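Local coordinates for protein glycerol dehydratase (Clostridium butyricum, PDB 1R9D) that probably dehydrates glycerol without vitamin B12, as a glycyl-radical lyase of the pyruvate formate lyase-like family, at residues L342-Q347 / L376-W381; D353-V358 / K383-F388. All coordinates share one frame; numbering follows the deposited sequence.

Interaction 1. Residues L342-Q347 / L376-W381; sequences LIVGGQ and LSVRIW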
ATOM      1  N   LEU A 342      -7.090 -18.365  29.184  1.00 23.99           N
ATOM      2  CA  LEU A 342      -7.894 -17.591  30.123  1.00 24.55           C
ATOM      3  C   LEU A 342      -7.179 -17.738  31.461  1.00 24.20           C
ATOM      4  O   LEU A 342      -6.952 -18.849  31.928  1.00 24.10           O
ATOM      5  CB  LEU A 342      -9.320 -18.160  30.189  1.00 24.77           C
ATOM      6  CG  LEU A 342     -10.361 -17.411  31.028  1.00 25.18           C
ATOM      7  CD1 LEU A 342     -11.771 -17.753  30.526  1.00 25.45           C
ATOM      8  CD2 LEU A 342     -10.200 -17.776  32.499  1.00 24.58           C
ATOM      9  N   ILE A 343      -6.821 -16.615  32.077  1.00 24.55           N
ATOM     10  CA  ILE A 343      -6.079 -16.653  33.332  1.00 24.48           C
ATOM     11  C   ILE A 343      -6.816 -15.987  34.494  1.00 24.06           C
ATOM     12  O   ILE A 343      -7.581 -15.043  34.297  1.00 24.72           O
ATOM     13  CB  ILE A 343      -4.692 -15.979  33.118  1.00 24.36           C
ATOM     14  CG1 ILE A 343      -3.740 -16.301  34.271  1.00 24.78           C
ATOM     15  CG2 ILE A 343      -4.863 -14.478  32.987  1.00 24.63           C
ATOM     16  CD1 ILE A 343      -2.280 -16.148  33.877  1.00 26.10           C
ATOM     17  N   VAL A 344      -6.604 -16.494  35.707  1.00 22.57           N
ATOM     18  CA  VAL A 344      -7.237 -15.907  36.876  1.00 22.39           C
ATOM     19  C   VAL A 344      -6.234 -15.703  38.006  1.00 23.41           C
ATOM     20  O   VAL A 344      -5.170 -16.331  38.031  1.00 23.09           O
ATOM     21  CB  VAL A 344      -8.440 -16.759  37.387  1.00 23.46           C
ATOM     22  CG1 VAL A 344      -9.485 -16.877  36.284  1.00 22.70           C
ATOM     23  CG2 VAL A 344      -7.976 -18.134  37.848  1.00 23.84           C
ATOM     24  N   GLY A 345      -6.575 -14.808  38.926  1.00 22.66           N
ATOM     25  CA  GLY A 345      -5.698 -14.519  40.048  1.00 24.11           C
ATOM     26  C   GLY A 345      -4.639 -13.495  39.688  1.00 24.91           C
ATOM     27  O   GLY A 345      -4.675 -12.907  38.606  1.00 25.26           O
ATOM     28  N   GLY A 346      -3.683 -13.291  40.590  1.00 25.12           N
ATOM     29  CA  GLY A 346      -2.627 -12.330  40.334  1.00 26.14           C
ATOM     30  C   GLY A 346      -2.843 -11.039  41.102  1.00 27.04           C
ATOM     31  O   GLY A 346      -3.645 -10.990  42.026  1.00 27.57           O
ATOM     32  N   GLN A 347      -2.126  -9.990  40.722  1.00 28.49           N
ATOM     33  CA  GLN A 347      -2.256  -8.706  41.399  1.00 28.83           C
ATOM     34  C   GLN A 347      -2.843  -7.659  40.467  1.00 29.59           C
ATOM     35  O   GLN A 347      -2.956  -7.891  39.260  1.00 29.16           O
ATOM     36  CB  GLN A 347      -0.883  -8.254  41.925  1.00 29.95           C
ATOM     37  CG  GLN A 347       0.214  -8.198  40.875  1.00 29.84           C
ATOM     38  CD  GLN A 347       1.609  -8.054  41.478  1.00 29.26           C
ATOM     39  OE1 GLN A 347       1.946  -7.021  42.058  1.00 29.89           O
ATOM     40  NE2 GLN A 347       2.423  -9.097  41.344  1.00 26.16           N
ATOM     41  N   LEU A 376      -6.962 -22.917  30.703  1.00 24.25           N
ATOM     42  CA  LEU A 376      -7.043 -22.249  31.999  1.00 23.70           C
ATOM     43  C   LEU A 376      -5.677 -22.100  32.663  1.00 23.35           C
ATOM     44  O   LEU A 376      -4.882 -23.041  32.702  1.00 22.93           O
ATOM     45  CB  LEU A 376      -7.989 -23.017  32.926  1.00 24.79           C
ATOM     46  CG  LEU A 376      -8.267 -22.399  34.299  1.00 25.28           C
ATOM     47  CD1 LEU A 376      -8.839 -20.998  34.136  1.00 27.39           C
ATOM     48  CD2 LEU A 376      -9.241 -23.279  35.067  1.00 27.97           C
ATOM     49  N   SER A 377      -5.436 -20.914  33.210  1.00 23.24           N
ATOM     50  CA  SER A 377      -4.163 -20.593  33.840  1.00 23.05           C
ATOM     51  C   SER A 377      -4.361 -19.789  35.114  1.00 22.42           C
ATOM     52  O   SER A 377      -5.428 -19.226  35.343  1.00 21.86           O
ATOM     53  CB  SER A 377      -3.321 -19.766  32.867  1.00 23.27           C
ATOM     54  OG  SER A 377      -3.152 -20.438  31.632  1.00 26.50           O
ATOM     55  N   VAL A 378      -3.324 -19.731  35.947  1.00 22.16           N
ATOM     56  CA  VAL A 378      -3.394 -18.952  37.171  1.00 21.44           C
ATOM     57  C   VAL A 378      -2.087 -18.175  37.348  1.00 21.87           C
ATOM     58  O   VAL A 378      -1.011 -18.655  36.992  1.00 22.71           O
ATOM     59  CB  VAL A 378      -3.621 -19.836  38.436  1.00 22.43           C
ATOM     60  CG1 VAL A 378      -4.918 -20.641  38.296  1.00 21.48           C
ATOM     61  CG2 VAL A 378      -2.432 -20.761  38.658  1.00 22.56           C
ATOM     62  N   ARG A 379      -2.193 -16.960  37.862  1.00 22.12           N
ATOM     63  CA  ARG A 379      -1.011 -16.145  38.116  1.00 21.93           C
ATOM     64  C   ARG A 379      -0.656 -16.358  39.579  1.00 22.60           C
ATOM     65  O   ARG A 379      -1.543 -16.450  40.427  1.00 23.79           O
ATOM     66  CB  ARG A 379      -1.306 -14.666  37.851  1.00 21.61           C
ATOM     67  CG  ARG A 379      -1.258 -14.291  36.381  1.00 22.90           C
ATOM     68  CD  ARG A 379      -1.622 -12.832  36.151  1.00 22.91           C
ATOM     69  NE  ARG A 379      -0.868 -11.942  37.029  1.00 22.25           N
ATOM     70  CZ  ARG A 379      -0.901 -10.617  36.951  1.00 22.92           C
ATOM     71  NH1 ARG A 379      -1.646 -10.028  36.023  1.00 22.88           N
ATOM     72  NH2 ARG A 379      -0.205  -9.881  37.814  1.00 22.75           N
ATOM     73  N   ILE A 380       0.638 -16.442  39.869  1.00 22.29           N
ATOM     74  CA  ILE A 380       1.119 -16.655  41.227  1.00 22.68           C
ATOM     75  C   ILE A 380       2.140 -15.572  41.559  1.00 22.45           C
ATOM     76  O   ILE A 380       2.965 -15.228  40.720  1.00 22.52           O
ATOM     77  CB  ILE A 380       1.820 -18.037  41.351  1.00 23.24           C
ATOM     78  CG1 ILE A 380       0.832 -19.162  41.021  1.00 23.61           C
ATOM     79  CG2 ILE A 380       2.413 -18.216  42.744  1.00 23.15           C
ATOM     80  CD1 ILE A 380      -0.352 -19.253  41.970  1.00 24.91           C
ATOM     81  N   TRP A 381       2.065 -15.013  42.761  1.00 23.31           N
ATOM     82  CA  TRP A 381       3.033 -14.008  43.173  1.00 24.64           C
ATOM     83  C   TRP A 381       3.334 -14.164  44.661  1.00 25.66           C
ATOM     84  O   TRP A 381       2.770 -15.040  45.317  1.00 25.48           O
ATOM     85  CB  TRP A 381       2.553 -12.586  42.832  1.00 25.29           C
ATOM     86  CG  TRP A 381       1.387 -12.066  43.609  1.00 26.83           C
ATOM     87  CD1 TRP A 381       0.110 -12.560  43.622  1.00 27.68           C
ATOM     88  CD2 TRP A 381       1.371 -10.889  44.426  1.00 28.11           C
ATOM     89  NE1 TRP A 381      -0.701 -11.754  44.394  1.00 28.42           N
ATOM     90  CE2 TRP A 381       0.050 -10.722  44.897  1.00 28.66           C
ATOM     91  CE3 TRP A 381       2.348  -9.957  44.801  1.00 27.63           C
ATOM     92  CZ2 TRP A 381      -0.321  -9.658  45.726  1.00 30.02           C
ATOM     93  CZ3 TRP A 381       1.980  -8.896  45.626  1.00 30.22           C
ATOM     94  CH2 TRP A 381       0.655  -8.757  46.079  1.00 29.68           C
TER
HETATM   95  O   HOH W   1      -2.012 -15.288  42.699  1.00 31.58           O
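L342, I343 and V344 pair in parallel with L376, S377 and V378, and the backbone bonds form a short ladder. S377 N donates to L342 O (2.9 Å), V344 N to S377 O (3.0 Å) and R379 N to V344 O (3.0 Å), the last nearly straight at its hydrogen, 160°. The same three oxygens are also approached by CA-H groups, of L376, I343 and V378 respectively.

Apolar contacts flank the ladder. On one face of the sheet L342 CD2 meets L376 CD1 at 3.9 Å, and V344 CG2 rests against V378 CG1. On the other, I343 extends with CG1 anti to its backbone N (chi1 -165°), which lays CG1 over S377 and brings CD1 to 3.3 Å from R379 CG, the two side chains crossing at roughly a right angle.

Past the ladder G345 and G346 take backbone angles suited to glycine, and the R379 chain packs directly against G346, its CB 3.7 Å from G346 CA. The R379 chain bends at chi3 (50°), so that the guanidinium lies with Q347 N over one face; its NH2 forms a salt bridge with D408. Q347 CB sits over the six-membered ring of W381 in a CH-pi contact, 4.1 Å from the centroid, while Q347 NE2 is hydrogen-bonded to D408. A water accepts from G346 N, weakly, and donates to R379 O.

Both strands belong to a parallel beta-alpha-beta unit whose connecting helix 357-369 packs against the face of the sheet that carries L376, V344 and V378, together with helix 386-397. Strand 404-407 continues the sheet beside 375-380, its Y406 touching I343 and S377.

Interaction 2. Residues D353-V358 / K383-F388; sequences DATNKV and KTPDEF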
ATOM      1  N   ASP A 353      -3.369  -8.006  45.824  1.00 29.60           N
ATOM      2  CA  ASP A 353      -3.971  -9.229  45.309  1.00 29.37           C
ATOM      3  C   ASP A 353      -5.319  -8.947  44.658  1.00 29.17           C
ATOM      4  O   ASP A 353      -6.085  -8.120  45.144  1.00 30.08           O
ATOM      5  CB  ASP A 353      -4.154 -10.262  46.414  1.00 29.36           C
ATOM      6  CG  ASP A 353      -4.457 -11.630  45.861  1.00 30.00           C
ATOM      7  OD1 ASP A 353      -3.575 -12.204  45.183  1.00 29.53           O
ATOM      8  OD2 ASP A 353      -5.580 -12.128  46.083  1.00 30.39           O
ATOM      9  N   ALA A 354      -5.610  -9.653  43.571  1.00 28.77           N
ATOM     10  CA  ALA A 354      -6.861  -9.450  42.843  1.00 29.01           C
ATOM     11  C   ALA A 354      -7.777 -10.670  42.766  1.00 28.85           C
ATOM     12  O   ALA A 354      -8.672 -10.717  41.923  1.00 29.37           O
ATOM     13  CB  ALA A 354      -6.554  -8.951  41.435  1.00 28.15           C
ATOM     14  N   THR A 355      -7.561 -11.653  43.633  1.00 29.03           N
ATOM     15  CA  THR A 355      -8.405 -12.849  43.634  1.00 29.78           C
ATOM     16  C   THR A 355      -9.853 -12.459  43.944  1.00 30.08           C
ATOM     17  O   THR A 355     -10.098 -11.625  44.816  1.00 30.08           O
ATOM     18  CB  THR A 355      -7.962 -13.859  44.718  1.00 30.74           C
ATOM     19  OG1 THR A 355      -6.549 -14.079  44.633  1.00 31.71           O
ATOM     20  CG2 THR A 355      -8.674 -15.190  44.524  1.00 31.43           C
ATOM     21  N   ASN A 356     -10.806 -13.051  43.227  1.00 29.73           N
ATOM     22  CA  ASN A 356     -12.217 -12.772  43.481  1.00 29.77           C
ATOM     23  C   ASN A 356     -13.092 -14.003  43.246  1.00 30.24           C
ATOM     24  O   ASN A 356     -12.600 -15.066  42.860  1.00 29.32           O
ATOM     25  CB  ASN A 356     -12.719 -11.575  42.649  1.00 28.81           C
ATOM     26  CG  ASN A 356     -12.662 -11.814  41.151  1.00 29.53           C
ATOM     27  OD1 ASN A 356     -13.125 -12.839  40.650  1.00 29.58           O
ATOM     28  ND2 ASN A 356     -12.111 -10.848  40.422  1.00 29.32           N
ATOM     29  N   LYS A 357     -14.392 -13.859  43.492  1.00 30.08           N
ATOM     30  CA  LYS A 357     -15.327 -14.967  43.336  1.00 30.64           C
ATOM     31  C   LYS A 357     -15.264 -15.649  41.969  1.00 29.17           C
ATOM     32  O   LYS A 357     -15.303 -16.878  41.888  1.00 28.29           O
ATOM     33  CB  LYS A 357     -16.755 -14.484  43.603  1.00 32.52           C
ATOM     34  CG  LYS A 357     -17.802 -15.587  43.560  1.00 35.45           C
ATOM     35  CD  LYS A 357     -17.620 -16.569  44.704  1.00 38.76           C
ATOM     36  CE  LYS A 357     -18.725 -17.614  44.715  1.00 40.43           C
ATOM     37  NZ  LYS A 357     -18.581 -18.554  45.860  1.00 43.19           N
ATOM     38  N   VAL A 358     -15.175 -14.857  40.902  1.00 28.18           N
ATOM     39  CA  VAL A 358     -15.109 -15.409  39.551  1.00 27.64           C
ATOM     40  C   VAL A 358     -13.819 -16.198  39.356  1.00 27.34           C
ATOM     41  O   VAL A 358     -13.783 -17.151  38.577  1.00 27.01           O
ATOM     42  CB  VAL A 358     -15.199 -14.297  38.478  1.00 28.23           C
ATOM     43  CG1 VAL A 358     -15.098 -14.902  37.085  1.00 27.71           C
ATOM     44  CG2 VAL A 358     -16.515 -13.553  38.614  1.00 29.16           C
ATOM     45  N   LYS A 383       2.391 -12.714  47.299  1.00 28.30           N
ATOM     46  CA  LYS A 383       1.254 -12.637  48.204  1.00 29.38           C
ATOM     47  C   LYS A 383       0.005 -13.404  47.780  1.00 28.44           C
ATOM     48  O   LYS A 383      -1.101 -13.079  48.210  1.00 28.32           O
ATOM     49  CB  LYS A 383       0.895 -11.171  48.466  1.00 30.95           C
ATOM     50  CG  LYS A 383       1.975 -10.402  49.225  1.00 34.76           C
ATOM     51  CD  LYS A 383       1.556  -8.962  49.474  1.00 36.23           C
ATOM     52  CE  LYS A 383       1.661  -8.612  50.949  1.00 39.89           C
ATOM     53  NZ  LYS A 383       0.793  -9.472  51.804  1.00 40.53           N
ATOM     54  N   THR A 384       0.175 -14.418  46.939  1.00 27.64           N
ATOM     55  CA  THR A 384      -0.958 -15.238  46.513  1.00 27.75           C
ATOM     56  C   THR A 384      -1.561 -15.879  47.762  1.00 28.13           C
ATOM     57  O   THR A 384      -0.835 -16.441  48.580  1.00 28.11           O
ATOM     58  CB  THR A 384      -0.502 -16.368  45.565  1.00 26.80           C
ATOM     59  OG1 THR A 384      -0.057 -15.797  44.330  1.00 26.74           O
ATOM     60  CG2 THR A 384      -1.642 -17.354  45.304  1.00 27.36           C
ATOM     61  N   PRO A 385      -2.890 -15.791  47.935  1.00 28.50           N
ATOM     62  CA  PRO A 385      -3.521 -16.393  49.118  1.00 29.31           C
ATOM     63  C   PRO A 385      -3.286 -17.903  49.111  1.00 29.36           C
ATOM     64  O   PRO A 385      -3.383 -18.536  48.061  1.00 28.97           O
ATOM     65  CB  PRO A 385      -5.000 -16.049  48.937  1.00 29.50           C
ATOM     66  CG  PRO A 385      -4.968 -14.781  48.131  1.00 29.24           C
ATOM     67  CD  PRO A 385      -3.881 -15.066  47.120  1.00 28.76           C
ATOM     68  N   ASP A 386      -2.978 -18.482  50.269  1.00 31.19           N
ATOM     69  CA  ASP A 386      -2.734 -19.920  50.338  1.00 32.26           C
ATOM     70  C   ASP A 386      -3.910 -20.730  49.810  1.00 32.20           C
ATOM     71  O   ASP A 386      -3.723 -21.714  49.096  1.00 31.26           O
ATOM     72  CB  ASP A 386      -2.435 -20.360  51.776  1.00 35.38           C
ATOM     73  CG  ASP A 386      -1.141 -19.776  52.313  1.00 37.52           C
ATOM     74  OD1 ASP A 386      -0.182 -19.619  51.526  1.00 39.18           O
ATOM     75  OD2 ASP A 386      -1.077 -19.486  53.527  1.00 40.23           O
ATOM     76  N   GLU A 387      -5.122 -20.316  50.156  1.00 32.80           N
ATOM     77  CA  GLU A 387      -6.314 -21.031  49.714  1.00 33.45           C
ATOM     78  C   GLU A 387      -6.440 -21.065  48.192  1.00 32.11           C
ATOM     79  O   GLU A 387      -6.981 -22.018  47.631  1.00 31.05           O
ATOM     80  CB  GLU A 387      -7.569 -20.396  50.321  1.00 36.07           C
ATOM     81  CG  GLU A 387      -7.744 -18.927  49.978  1.00 39.39           C
ATOM     82  CD  GLU A 387      -7.213 -17.992  51.053  1.00 41.52           C
ATOM     83  OE1 GLU A 387      -6.159 -18.293  51.666  1.00 40.31           O
ATOM     84  OE2 GLU A 387      -7.858 -16.940  51.272  1.00 43.15           O
ATOM     85  N   PHE A 388      -5.944 -20.024  47.524  1.00 30.86           N
ATOM     86  CA  PHE A 388      -6.018 -19.958  46.069  1.00 29.86           C
ATOM     87  C   PHE A 388      -5.062 -20.968  45.438  1.00 28.90           C
ATOM     88  O   PHE A 388      -5.446 -21.737  44.561  1.00 27.03           O
ATOM     89  CB  PHE A 388      -5.683 -18.544  45.579  1.00 29.72           C
ATOM     90  CG  PHE A 388      -5.756 -18.385  44.081  1.00 29.78           C
ATOM     91  CD1 PHE A 388      -6.971 -18.503  43.412  1.00 29.54           C
ATOM     92  CD2 PHE A 388      -4.608 -18.114  43.341  1.00 30.43           C
ATOM     93  CE1 PHE A 388      -7.043 -18.351  42.025  1.00 30.28           C
ATOM     94  CE2 PHE A 388      -4.668 -17.960  41.954  1.00 30.35           C
ATOM     95  CZ  PHE A 388      -5.889 -18.079  41.294  1.00 30.94           C
TER
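The pyrrolidine ring of P385 packs against the carboxylate of D353 and the hydroxyl of T355, the tightest part of this small contact. D353 and P385 approach from opposite directions: P385 CG comes to 3.4 Å from D353 OD2, while P385 CD lies 3.5 Å from D353 OD1. T355 OG1 slides past the same ring, 3.8 Å from P385 CD.

What P385 meets is a carboxylate already fixed from within its own segment. T355 N donates to D353 OD2 at 3.2 Å, arriving from above the carboxylate plane and closing an Asx turn. T355 OG1 donates to the same oxygen at 2.6 Å, on its syn side and only 16° out of the plane. Two donors thus grip OD2, and the other oxygen, OD1, accepts from W381 NE1, which should restrain rotation of the group and probably stabilises its negative charge.

In T355, OG1 beside the backbone N (chi1 -49°) can bond D353 and still lie over one face of the F388 ring, and CG2 touches the same ring at F388 CD1, 3.9 Å away.

By contrast, the K383 end is loose: its exposed side chain leads away from 353-358, and D353 OD1 comes only to 4.0 Å from K383 O. D386 and E387 are also exposed, with D386 turned to a salt bridge with R724.

The two segments enter helices 357-369 and 386-397, which begin just after N356 and P385, both N-cap residues. Y360 of the first helix touches T355 and E387, while Q290 and Y293 of helix 288-298 pack against N356.

Overall arrangement
From the N terminus, the chain runs through strand 341-344 and the glycine-containing loop to 353-358, turns back through helix 357-369 and runs along strand 375-380 in the direction of 341-344, then passes through 383-388 into helix 386-397. Interaction 1 closes the loop from 347 to 376, the crossover of the beta-alpha-beta unit; interaction 2 closes that from 358 to 383. Because their segments alternate, the two loops cross. Their centres are 9 Å apart, and they meet directly through a bond from A354 N to G346 O and the packing of V344 O on F388 CZ. Together they join the edge of the sheet to the N-terminal ends of two consecutive helices.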